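Local coordinates for protein inositol dehydrogenase (PDB 4MKX) that probably oxidises scyllo-inositol with NAD as cofactor, as a sugar alcohol dehydrogenase of the Gfo/Idh/MocA family, at residues I20-L25 with F85-S90; A79-V84 with A103-F108; I170-G175 with H257-E262; A229-T234 with A251-A256. All coordinates share one frame; numbering follows the deposited sequence.

Interaction 1: residues I20-L25 with F85-S90; sequences IGIVGL and FIVSPS
Ile-22 and Val-23 pair in parallel with Phe-85 and Ile-86 through three backbone hydrogen bonds. Phe-85 N donates to Gly-21 O at 2.8 Å, Val-23 N to Phe-85 O at 3.1 Å, and Val-87 N to Val-23 O at 2.8 Å, so the ladder runs on past the end of strand 83-86. A CA-H...O contact from Ile-22 to Phe-85 O supplements it.

Strands 18-23 and 83-86 are the neighbouring central strands of the Rossmann fold, and Gly-24 fits the first glycine of a GxGxxG nucleotide-binding pattern. Its CA lies 3.5 Å from Val-87 O, and a side chain would collide with that oxygen and with Ser-88 N; its backbone angles alone already call for glycine.

Apolar contacts occupy both faces of the sheet. On the face carrying Ile-22 and Phe-85, Ile-20 CG2 approaches Phe-85 CD1 at 3.7 Å. Ile-22 has CG1 anti to the backbone N (chi1 -170°), which carries it to 3.9 Å from Phe-85 CB and lets CD1 touch Val-87 CG2. Across the sheet, the Val-23 methyl CG1 rests 3.8 Å from Ile-86 CA, beneath helix 93-102, where Gln-96 also bonds Ser-88 OG.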
loop_
_atom_site.group_PDB
_atom_site.type_symbol
_atom_site.label_atom_id
_atom_site.label_comp_id
_atom_site.label_asym_id
_atom_site.label_seq_id
_atom_site.Cartn_x
_atom_site.Cartn_y
_atom_site.Cartn_z
ATOM N N ILE A 20 -41.656 3.725 12.767
ATOM C CA ILE A 20 -40.871 2.653 13.368
ATOM C C ILE A 20 -40.780 2.826 14.871
ATOM O O ILE A 20 -40.616 3.937 15.365
ATOM C CB ILE A 20 -39.446 2.645 12.764
ATOM C CG1 ILE A 20 -39.550 2.385 11.258
ATOM C CG2 ILE A 20 -38.559 1.597 13.446
ATOM C CD1 ILE A 20 -38.233 2.392 10.541
ATOM N N GLY A 21 -40.895 1.727 15.607
ATOM C CA GLY A 21 -40.600 1.768 17.027
ATOM C C GLY A 21 -39.330 0.991 17.295
ATOM O O GLY A 21 -39.079 -0.016 16.645
ATOM N N ILE A 22 -38.534 1.462 18.247
ATOM C CA ILE A 22 -37.272 0.820 18.554
ATOM C C ILE A 22 -37.240 0.382 20.014
ATOM O O ILE A 22 -37.804 1.043 20.888
ATOM C CB ILE A 22 -36.063 1.742 18.217
ATOM C CG1 ILE A 22 -34.748 0.962 18.309
ATOM C CG2 ILE A 22 -36.020 2.973 19.127
ATOM C CD1 ILE A 22 -33.564 1.686 17.652
ATOM N N VAL A 23 -36.598 -0.750 20.275
ATOM C CA VAL A 23 -36.308 -1.154 21.638
ATOM C C VAL A 23 -34.811 -1.398 21.716
ATOM O O VAL A 23 -34.230 -1.999 20.810
ATOM C CB VAL A 23 -37.094 -2.418 22.060
ATOM C CG1 VAL A 23 -36.828 -3.599 21.108
ATOM C CG2 VAL A 23 -36.755 -2.788 23.500
ATOM N N GLY A 24 -34.185 -0.912 22.782
ATOM C CA GLY A 24 -32.751 -1.025 22.949
ATOM C C GLY A 24 -32.111 0.280 22.524
ATOM O O GLY A 24 -32.081 0.604 21.334
ATOM N N LEU A 25 -31.620 1.044 23.493
ATOM C CA LEU A 25 -31.004 2.323 23.187
ATOM C C LEU A 25 -29.602 2.388 23.771
ATOM O O LEU A 25 -29.169 3.423 24.276
ATOM C CB LEU A 25 -31.885 3.479 23.672
ATOM C CG LEU A 25 -33.164 3.693 22.859
ATOM C CD1 LEU A 25 -34.099 4.676 23.549
ATOM C CD2 LEU A 25 -32.835 4.181 21.459
ATOM N N PHE A 85 -37.653 -2.065 15.317
ATOM C CA PHE A 85 -36.231 -2.390 15.278
ATOM C C PHE A 85 -35.897 -2.954 16.635
ATOM O O PHE A 85 -36.055 -2.269 17.653
ATOM C CB PHE A 85 -35.392 -1.130 15.062
ATOM C CG PHE A 85 -34.902 -0.955 13.653
ATOM C CD1 PHE A 85 -35.806 -0.796 12.609
ATOM C CD2 PHE A 85 -33.545 -0.929 13.378
ATOM C CE1 PHE A 85 -35.366 -0.631 11.307
ATOM C CE2 PHE A 85 -33.091 -0.777 12.075
ATOM C CZ PHE A 85 -34.004 -0.622 11.041
ATOM N N ILE A 86 -35.442 -4.202 16.663
ATOM C CA ILE A 86 -35.120 -4.848 17.916
ATOM C C ILE A 86 -33.620 -4.794 18.144
ATOM O O ILE A 86 -32.846 -5.459 17.447
ATOM C CB ILE A 86 -35.640 -6.283 17.927
ATOM C CG1 ILE A 86 -37.169 -6.251 17.905
ATOM C CG2 ILE A 86 -35.146 -7.039 19.166
ATOM C CD1 ILE A 86 -37.811 -7.572 17.510
ATOM N N VAL A 87 -33.211 -3.970 19.105
ATOM C CA VAL A 87 -31.800 -3.782 19.403
ATOM C C VAL A 87 -31.554 -3.985 20.905
ATOM O O VAL A 87 -30.663 -3.385 21.500
ATOM C CB VAL A 87 -31.299 -2.392 18.913
ATOM C CG1 VAL A 87 -29.800 -2.435 18.636
ATOM C CG2 VAL A 87 -32.032 -1.968 17.649
ATOM N N SER A 88 -32.373 -4.851 21.501
ATOM C CA SER A 88 -32.264 -5.243 22.901
ATOM C C SER A 88 -31.158 -6.278 23.073
ATOM O O SER A 88 -30.613 -6.769 22.083
ATOM C CB SER A 88 -33.590 -5.856 23.343
ATOM O OG SER A 88 -34.034 -6.819 22.402
ATOM N N PRO A 89 -30.809 -6.610 24.328
ATOM C CA PRO A 89 -29.828 -7.691 24.495
ATOM C C PRO A 89 -30.320 -9.001 23.876
ATOM O O PRO A 89 -31.525 -9.219 23.773
ATOM C CB PRO A 89 -29.720 -7.824 26.011
ATOM C CG PRO A 89 -30.056 -6.457 26.528
ATOM C CD PRO A 89 -31.106 -5.929 25.604
ATOM N N SER A 90 -29.386 -9.859 23.474
ATOM C CA SER A 90 -29.698 -11.022 22.647
ATOM C C SER A 90 -30.713 -11.965 23.278
ATOM O O SER A 90 -31.440 -12.660 22.569
ATOM C CB SER A 90 -28.417 -11.807 22.382
ATOM O OG SER A 90 -27.745 -12.034 23.604
#

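Interaction 2: residues A79-V84 with A103-F108; sequences ADIDAV and AGKHVF
Lys-105 reaches across to Ile-81, its ammonium NZ donating to Ile-81 O at 2.9 Å nearly in line with the carbonyl bond. The chain bends at chi2 (-56°) and is extended beyond it, laying CD and CE alongside the same carbonyl. A long, flexible lysine suits this place because it can satisfy an oxygen that lies just before the strand pairing begins. A water that donates to Ala-79 O is also held, weakly, by Lys-105 NZ.

Asp-82 O has two donors: His-106 N at 3.1 Å, in the carbonyl plane on a lone pair, and a second water, which also donates to Gly-104 O. The edge of the His-106 ring lies close by, with CD2 3.4 Å from Asp-82 O. Farther along, Val-84 N donates to His-106 O at 2.9 Å and Phe-108 N to Val-84 O at 3.0 Å, giving the regular parallel ladder. The carboxylate of Asp-82 turns to Lys-19 N, while His-106 ND1 bonds Lys-134 N.

Gly-104, with positive phi, closes helix 93-102 in a Schellman motif. This is the right place for a glycine, and the chain then enters strand 106-109 to complete a beta-alpha-beta crossover. Val-84 CG2 and Val-107 CG2 lie side by side at 3.8 Å beneath that helix, whereas Ala-83 and His-106 face Phe-314 of helix 304-319.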
loop_
_atom_site.group_PDB
_atom_site.type_symbol
_atom_site.label_atom_id
_atom_site.label_comp_id
_atom_site.label_asym_id
_atom_site.label_seq_id
_atom_site.Cartn_x
_atom_site.Cartn_y
_atom_site.Cartn_z
ATOM N N ALA A 79 -48.604 1.686 20.246
ATOM C CA ALA A 79 -47.951 2.757 19.488
ATOM C C ALA A 79 -48.435 2.824 18.044
ATOM O O ALA A 79 -48.905 1.833 17.484
ATOM C CB ALA A 79 -46.423 2.618 19.539
ATOM N N ASP A 80 -48.327 4.002 17.440
ATOM C CA ASP A 80 -48.703 4.153 16.042
ATOM C C ASP A 80 -47.515 3.803 15.153
ATOM O O ASP A 80 -46.898 4.683 14.557
ATOM C CB ASP A 80 -49.159 5.588 15.764
ATOM C CG ASP A 80 -49.662 5.778 14.346
ATOM O OD1 ASP A 80 -50.047 4.775 13.700
ATOM O OD2 ASP A 80 -49.685 6.940 13.884
ATOM N N ILE A 81 -47.198 2.515 15.066
ATOM C CA ILE A 81 -46.031 2.074 14.305
ATOM C C ILE A 81 -46.385 0.957 13.330
ATOM O O ILE A 81 -47.355 0.221 13.549
ATOM C CB ILE A 81 -44.910 1.595 15.237
ATOM C CG1 ILE A 81 -45.367 0.406 16.090
ATOM C CG2 ILE A 81 -44.418 2.734 16.123
ATOM C CD1 ILE A 81 -44.275 -0.095 17.049
ATOM N N ASP A 82 -45.588 0.822 12.269
ATOM C CA ASP A 82 -45.801 -0.203 11.251
ATOM C C ASP A 82 -44.743 -1.293 11.383
ATOM O O ASP A 82 -44.929 -2.413 10.905
ATOM C CB ASP A 82 -45.672 0.413 9.864
ATOM C CG ASP A 82 -46.590 1.602 9.671
ATOM O OD1 ASP A 82 -47.807 1.447 9.912
ATOM O OD2 ASP A 82 -46.094 2.689 9.303
ATOM N N ALA A 83 -43.636 -0.941 12.025
ATOM C CA ALA A 83 -42.454 -1.808 12.080
ATOM C C ALA A 83 -41.658 -1.577 13.348
ATOM O O ALA A 83 -41.769 -0.520 13.977
ATOM C CB ALA A 83 -41.578 -1.567 10.853
ATOM N N VAL A 84 -40.825 -2.558 13.713
ATOM C CA VAL A 84 -40.014 -2.439 14.914
ATOM C C VAL A 84 -38.551 -2.730 14.598
ATOM O O VAL A 84 -38.263 -3.533 13.721
ATOM C CB VAL A 84 -40.476 -3.408 16.023
ATOM C CG1 VAL A 84 -41.913 -3.129 16.417
ATOM C CG2 VAL A 84 -40.337 -4.850 15.570
ATOM N N ALA A 103 -48.497 -8.964 16.567
ATOM C CA ALA A 103 -49.233 -7.709 16.561
ATOM C C ALA A 103 -49.206 -7.050 15.190
ATOM O O ALA A 103 -49.591 -5.888 15.043
ATOM C CB ALA A 103 -48.697 -6.782 17.602
ATOM N N GLY A 104 -48.763 -7.802 14.188
ATOM C CA GLY A 104 -48.800 -7.348 12.810
ATOM C C GLY A 104 -47.757 -6.304 12.440
ATOM O O GLY A 104 -48.007 -5.454 11.586
ATOM N N LYS A 105 -46.586 -6.363 13.064
ATOM C CA LYS A 105 -45.526 -5.400 12.744
ATOM C C LYS A 105 -44.382 -6.069 11.992
ATOM O O LYS A 105 -44.006 -7.208 12.295
ATOM C CB LYS A 105 -44.979 -4.752 14.016
ATOM C CG LYS A 105 -46.047 -4.243 14.974
ATOM C CD LYS A 105 -46.998 -3.263 14.297
ATOM C CE LYS A 105 -48.039 -2.742 15.283
ATOM N NZ LYS A 105 -49.085 -1.903 14.621
ATOM N N HIS A 106 -43.842 -5.358 11.005
ATOM C CA HIS A 106 -42.627 -5.798 10.305
ATOM C C HIS A 106 -41.462 -5.739 11.273
ATOM O O HIS A 106 -41.438 -4.901 12.178
ATOM C CB HIS A 106 -42.360 -4.892 9.106
ATOM C CG HIS A 106 -43.472 -4.870 8.109
ATOM N ND1 HIS A 106 -43.613 -5.830 7.131
ATOM C CD2 HIS A 106 -44.496 -3.997 7.933
ATOM C CE1 HIS A 106 -44.681 -5.554 6.399
ATOM N NE2 HIS A 106 -45.231 -4.448 6.865
ATOM N N VAL A 107 -40.486 -6.626 11.099
ATOM C CA VAL A 107 -39.440 -6.760 12.099
ATOM C C VAL A 107 -38.024 -6.714 11.528
ATOM O O VAL A 107 -37.686 -7.485 10.629
ATOM C CB VAL A 107 -39.586 -8.088 12.877
ATOM C CG1 VAL A 107 -38.413 -8.265 13.841
ATOM C CG2 VAL A 107 -40.918 -8.117 13.619
ATOM N N PHE A 108 -37.226 -5.778 12.035
ATOM C CA PHE A 108 -35.778 -5.832 11.881
ATOM C C PHE A 108 -35.212 -6.243 13.229
ATOM O O PHE A 108 -35.510 -5.616 14.255
ATOM C CB PHE A 108 -35.234 -4.452 11.498
ATOM C CG PHE A 108 -33.721 -4.391 11.405
ATOM C CD1 PHE A 108 -32.945 -4.205 12.550
ATOM C CD2 PHE A 108 -33.089 -4.489 10.178
ATOM C CE1 PHE A 108 -31.552 -4.148 12.475
ATOM C CE2 PHE A 108 -31.692 -4.425 10.091
ATOM C CZ PHE A 108 -30.931 -4.252 11.249
HETATM O O HOH W 1 -49.607 -0.743 17.603
HETATM O O HOH W 2 -47.497 -3.235 9.708
#

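Interaction 3: residues I170-G175 with H257-E262; sequences IDPAAG and HGYHVE
Asp-171 and Tyr-259 run side by side and point the same way, their carboxylate and ring planes 34° apart. The carboxylate oxygen Asp-171 OD1 sits at the ring edge, near its plane, 3.4 Å from Tyr-259 CE1; there an acceptor meets the slightly positive ring hydrogens. Tyr-259 has CG anti to the backbone N (chi1 -177°), which extends the ring alongside the aspartate. Val-261 CG2 lies over one face of the Tyr-259 ring, offset toward its rim, and Pro-172 crosses obliquely, its CD 4.2 Å from Tyr-259 CD1.

These residues flank the antiparallel pairing of strands 162-172 and 260-267 in the large mixed sheet of the C-terminal domain. Ile-170 N donates to His-260 O at 2.8 Å, and His-260 N returns a bond to Ile-170 O at 3.0 Å. Gly-258 adopts backbone angles that a side chain would not tolerate, and its carbonyl faces Pro-172.

On the face bearing Ile-170, the imidazole of His-260 is held at both nitrogens. ND1 shares a hydrogen bond of 3.0 Å with His-257 NE2, and NE2 donates to Glu-262 OE1 at 2.9 Å, on its anti side but 34° out of the carboxylate plane. Glu-262 also forms salt bridges to Arg-166 and to Arg-273 of a neighbouring subunit.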
loop_
_atom_site.group_PDB
_atom_site.type_symbol
_atom_site.label_atom_id
_atom_site.label_comp_id
_atom_site.label_asym_id
_atom_site.label_seq_id
_atom_site.Cartn_x
_atom_site.Cartn_y
_atom_site.Cartn_z
ATOM N N ILE A 170 -11.433 -8.371 15.151
ATOM C CA ILE A 170 -10.699 -8.078 16.386
ATOM C C ILE A 170 -11.042 -6.670 16.896
ATOM O O ILE A 170 -10.762 -5.674 16.231
ATOM C CB ILE A 170 -9.178 -8.194 16.190
ATOM C CG1 ILE A 170 -8.815 -9.477 15.423
ATOM C CG2 ILE A 170 -8.468 -8.198 17.547
ATOM C CD1 ILE A 170 -7.305 -9.599 15.136
ATOM N N ASP A 171 -11.653 -6.602 18.075
ATOM C CA ASP A 171 -12.037 -5.326 18.673
ATOM C C ASP A 171 -10.805 -4.620 19.198
ATOM O O ASP A 171 -9.816 -5.265 19.545
ATOM C CB ASP A 171 -13.024 -5.541 19.831
ATOM C CG ASP A 171 -14.477 -5.433 19.403
ATOM O OD1 ASP A 171 -14.760 -4.951 18.287
ATOM O OD2 ASP A 171 -15.347 -5.822 20.207
ATOM N N PRO A 172 -10.857 -3.287 19.265
ATOM C CA PRO A 172 -9.704 -2.504 19.715
ATOM C C PRO A 172 -9.384 -2.699 21.191
ATOM O O PRO A 172 -10.289 -2.870 22.012
ATOM C CB PRO A 172 -10.147 -1.058 19.467
ATOM C CG PRO A 172 -11.630 -1.103 19.478
ATOM C CD PRO A 172 -11.990 -2.424 18.872
ATOM N N ALA A 173 -8.091 -2.654 21.508
ATOM C CA ALA A 173 -7.600 -2.793 22.874
ATOM C C ALA A 173 -8.233 -1.754 23.790
ATOM O O ALA A 173 -8.372 -1.984 24.989
ATOM C CB ALA A 173 -6.085 -2.653 22.890
ATOM N N ALA A 174 -8.619 -0.616 23.212
ATOM C CA ALA A 174 -9.255 0.476 23.950
ATOM C C ALA A 174 -10.509 0.060 24.714
ATOM O O ALA A 174 -10.948 0.770 25.619
ATOM C CB ALA A 174 -9.575 1.643 23.012
ATOM N N GLY A 175 -11.094 -1.080 24.356
ATOM C CA GLY A 175 -12.295 -1.545 25.025
ATOM C C GLY A 175 -12.065 -2.689 25.999
ATOM O O GLY A 175 -13.008 -3.168 26.627
ATOM N N HIS A 257 -4.011 -1.656 16.961
ATOM C CA HIS A 257 -4.018 -0.676 15.877
ATOM C C HIS A 257 -5.394 -0.123 15.517
ATOM O O HIS A 257 -5.498 0.772 14.672
ATOM C CB HIS A 257 -3.330 -1.247 14.630
ATOM C CG HIS A 257 -3.959 -2.503 14.114
ATOM N ND1 HIS A 257 -3.848 -3.715 14.766
ATOM C CD2 HIS A 257 -4.720 -2.737 13.017
ATOM C CE1 HIS A 257 -4.501 -4.641 14.088
ATOM N NE2 HIS A 257 -5.033 -4.077 13.016
ATOM N N GLY A 258 -6.431 -0.647 16.158
ATOM C CA GLY A 258 -7.791 -0.211 15.893
ATOM C C GLY A 258 -8.733 -1.384 15.720
ATOM O O GLY A 258 -8.503 -2.459 16.265
ATOM N N TYR A 259 -9.802 -1.168 14.956
ATOM C CA TYR A 259 -10.817 -2.184 14.713
ATOM C C TYR A 259 -10.424 -2.982 13.482
ATOM O O TYR A 259 -10.450 -2.452 12.366
ATOM C CB TYR A 259 -12.155 -1.478 14.472
ATOM C CG TYR A 259 -13.367 -2.370 14.277
ATOM C CD1 TYR A 259 -13.689 -3.367 15.188
ATOM C CD2 TYR A 259 -14.206 -2.180 13.192
ATOM C CE1 TYR A 259 -14.805 -4.165 15.005
ATOM C CE2 TYR A 259 -15.330 -2.959 13.000
ATOM C CZ TYR A 259 -15.628 -3.951 13.914
ATOM O OH TYR A 259 -16.742 -4.750 13.741
ATOM N N HIS A 260 -10.045 -4.243 13.670
ATOM C CA HIS A 260 -9.534 -5.021 12.545
ATOM C C HIS A 260 -10.564 -6.040 12.103
ATOM O O HIS A 260 -10.759 -7.060 12.759
ATOM C CB HIS A 260 -8.226 -5.726 12.887
ATOM C CG HIS A 260 -7.559 -6.350 11.698
ATOM N ND1 HIS A 260 -6.464 -5.785 11.076
ATOM C CD2 HIS A 260 -7.849 -7.472 10.997
ATOM C CE1 HIS A 260 -6.090 -6.547 10.065
ATOM N NE2 HIS A 260 -6.911 -7.581 9.995
ATOM N N VAL A 261 -11.229 -5.750 10.993
ATOM C CA VAL A 261 -12.156 -6.694 10.372
ATOM C C VAL A 261 -11.689 -6.888 8.941
ATOM O O VAL A 261 -11.636 -5.943 8.152
ATOM C CB VAL A 261 -13.599 -6.186 10.409
ATOM C CG1 VAL A 261 -14.501 -7.067 9.572
ATOM C CG2 VAL A 261 -14.100 -6.192 11.845
ATOM N N GLU A 262 -11.301 -8.109 8.628
ATOM C CA GLU A 262 -10.635 -8.402 7.371
ATOM C C GLU A 262 -11.168 -9.743 6.899
ATOM O O GLU A 262 -11.359 -10.650 7.706
ATOM C CB GLU A 262 -9.118 -8.508 7.584
ATOM C CG GLU A 262 -8.326 -8.914 6.324
ATOM C CD GLU A 262 -6.914 -9.332 6.618
ATOM O OE1 GLU A 262 -6.549 -9.432 7.815
ATOM O OE2 GLU A 262 -6.149 -9.587 5.652
#

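Interaction 4: residues A229-T234 with A251-A256; sequences AGELET and AGRNAA
Ala-251 and Gly-252 meet Thr-234 where antiparallel strands 246-252 and 234-241 adjoin in the mixed sheet of the C-terminal domain. Ala-251 O receives a CA-H...O contact from Thr-234 CA at 3.4 Å, with Thr-234 CG2 also nearby, while the methyl of Ala-251 packs on Leu-191 and Met-195 of helix 191-195.

Gly-252 forms a non-hydrogen-bonded pair with Thr-234. Its CA makes a CA-H...O contact with Glu-233 O at 3.1 Å, and the bare CA keeps the pairing close.

At Arg-253 the chain turns a corner. Its backbone N donates to Glu-233 O at 2.9 Å, in the carbonyl plane. The side chain stands with CG anti to its own carbonyl carbon (chi1 -51°) and extends from CG to NE, which carries the guanidinium past Leu-232. Leu-232 O lies in the guanidinium plane at its edge, 3.5 Å from Arg-253 NE. Glu-231 crosses at about a right angle, the carboxylate and guanidinium planes 87° apart; Glu-231 OE1 remains 4.0 Å from Arg-253 NH2, too far for a salt bridge. That oxygen instead accepts Leu-232 N, and Arg-253 NH2 has its salt bridge with Asp-194.

Asn-254 follows, linked to 229-234 through a water: its backbone N donates at 3.1 Å to a water that in turn donates to Thr-234 OG1 at 2.9 Å.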
loop_
_atom_site.group_PDB
_atom_site.type_symbol
_atom_site.label_atom_id
_atom_site.label_comp_id
_atom_site.label_asym_id
_atom_site.label_seq_id
_atom_site.Cartn_x
_atom_site.Cartn_y
_atom_site.Cartn_z
ATOM N N ALA A 229 -13.269 -16.105 34.196
ATOM C CA ALA A 229 -14.575 -15.609 33.783
ATOM C C ALA A 229 -15.147 -16.418 32.620
ATOM O O ALA A 229 -16.243 -16.131 32.133
ATOM C CB ALA A 229 -14.482 -14.139 33.408
ATOM N N GLY A 230 -14.403 -17.429 32.180
ATOM C CA GLY A 230 -14.815 -18.225 31.039
ATOM C C GLY A 230 -14.946 -17.362 29.798
ATOM O O GLY A 230 -15.854 -17.550 28.984
ATOM N N GLU A 231 -14.055 -16.386 29.672
ATOM C CA GLU A 231 -14.020 -15.557 28.479
ATOM C C GLU A 231 -12.688 -15.715 27.764
ATOM O O GLU A 231 -11.769 -16.324 28.294
ATOM C CB GLU A 231 -14.281 -14.087 28.811
ATOM C CG GLU A 231 -15.727 -13.661 28.625
ATOM C CD GLU A 231 -16.205 -13.744 27.175
ATOM O OE1 GLU A 231 -15.390 -14.019 26.262
ATOM O OE2 GLU A 231 -17.411 -13.528 26.944
ATOM N N LEU A 232 -12.605 -15.190 26.548
ATOM C CA LEU A 232 -11.384 -15.293 25.755
ATOM C C LEU A 232 -11.027 -13.937 25.215
ATOM O O LEU A 232 -11.911 -13.188 24.790
ATOM C CB LEU A 232 -11.579 -16.240 24.569
ATOM C CG LEU A 232 -11.451 -17.737 24.811
ATOM C CD1 LEU A 232 -11.842 -18.509 23.562
ATOM C CD2 LEU A 232 -10.028 -18.069 25.235
ATOM N N GLU A 233 -9.737 -13.623 25.207
ATOM C CA GLU A 233 -9.278 -12.385 24.591
ATOM C C GLU A 233 -8.903 -12.587 23.122
ATOM O O GLU A 233 -9.079 -11.682 22.311
ATOM C CB GLU A 233 -8.102 -11.798 25.366
ATOM C CG GLU A 233 -6.836 -12.577 25.217
ATOM C CD GLU A 233 -5.663 -11.905 25.871
ATOM O OE1 GLU A 233 -5.866 -11.284 26.939
ATOM O OE2 GLU A 233 -4.547 -12.015 25.320
ATOM N N THR A 234 -8.369 -13.759 22.779
ATOM C CA THR A 234 -8.093 -14.097 21.381
ATOM C C THR A 234 -8.410 -15.558 21.163
ATOM O O THR A 234 -8.092 -16.400 22.005
ATOM C CB THR A 234 -6.613 -13.877 20.991
ATOM O OG1 THR A 234 -6.154 -12.628 21.512
ATOM C CG2 THR A 234 -6.458 -13.869 19.472
ATOM N N ALA A 251 -10.789 -14.289 16.227
ATOM C CA ALA A 251 -11.617 -13.317 16.930
ATOM C C ALA A 251 -10.806 -12.818 18.101
ATOM O O ALA A 251 -10.040 -13.562 18.706
ATOM C CB ALA A 251 -12.903 -13.948 17.416
ATOM N N GLY A 252 -10.962 -11.549 18.434
ATOM C CA GLY A 252 -10.183 -11.027 19.521
ATOM C C GLY A 252 -10.762 -9.745 20.043
ATOM O O GLY A 252 -11.650 -9.150 19.429
ATOM N N ARG A 253 -10.241 -9.323 21.185
ATOM C CA ARG A 253 -10.709 -8.106 21.817
ATOM C C ARG A 253 -9.559 -7.160 22.096
ATOM O O ARG A 253 -9.741 -6.144 22.768
ATOM C CB ARG A 253 -11.426 -8.459 23.116
ATOM C CG ARG A 253 -12.480 -9.532 22.955
ATOM C CD ARG A 253 -13.202 -9.775 24.264
ATOM N NE ARG A 253 -14.332 -10.690 24.116
ATOM C CZ ARG A 253 -15.531 -10.331 23.659
ATOM N NH1 ARG A 253 -15.760 -9.077 23.287
ATOM N NH2 ARG A 253 -16.498 -11.234 23.569
ATOM N N ASN A 254 -8.380 -7.474 21.566
ATOM C CA ASN A 254 -7.184 -6.720 21.934
ATOM C C ASN A 254 -6.291 -6.279 20.767
ATOM O O ASN A 254 -5.082 -6.504 20.788
ATOM C CB ASN A 254 -6.360 -7.542 22.936
ATOM C CG ASN A 254 -5.353 -6.701 23.699
ATOM O OD1 ASN A 254 -5.605 -5.533 23.996
ATOM N ND2 ASN A 254 -4.203 -7.293 24.017
ATOM N N ALA A 255 -6.877 -5.653 19.750
ATOM C CA ALA A 255 -6.080 -5.138 18.633
ATOM C C ALA A 255 -5.513 -3.767 18.973
ATOM O O ALA A 255 -6.255 -2.839 19.288
ATOM C CB ALA A 255 -6.919 -5.052 17.348
ATOM N N ALA A 256 -4.200 -3.623 18.894
ATOM C CA ALA A 256 -3.584 -2.355 19.261
ATOM C C ALA A 256 -3.815 -1.262 18.218
ATOM O O ALA A 256 -3.815 -0.071 18.549
ATOM C CB ALA A 256 -2.094 -2.544 19.517
HETATM O O HOH W 3 -7.093 -10.050 20.436
#

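Overall arrangement
From the N terminus, strand 18-23 opens interaction 1, which closes at strand 83-86. Interaction 2 starts before that closure and ends at strand 106-109, so the two cross; they share strand 83-86 and bind three neighbouring strands of the Rossmann sheet. Phe-85 and Phe-108 stack between them. The chain then enters the C-terminal domain, where interaction 3 closes a long loop from strand 162-172 to strand 260-267. Nested inside it, interaction 4 closes the short loop from 229-234 through the hairpin of strands 234-241 and 246-252 to the corner at 251-256, and touches interaction 3 where 251-256 pairs with 170-175. Interactions 2 and 3 lie on opposite sides of the chain's centre, their centres about 35 Å apart.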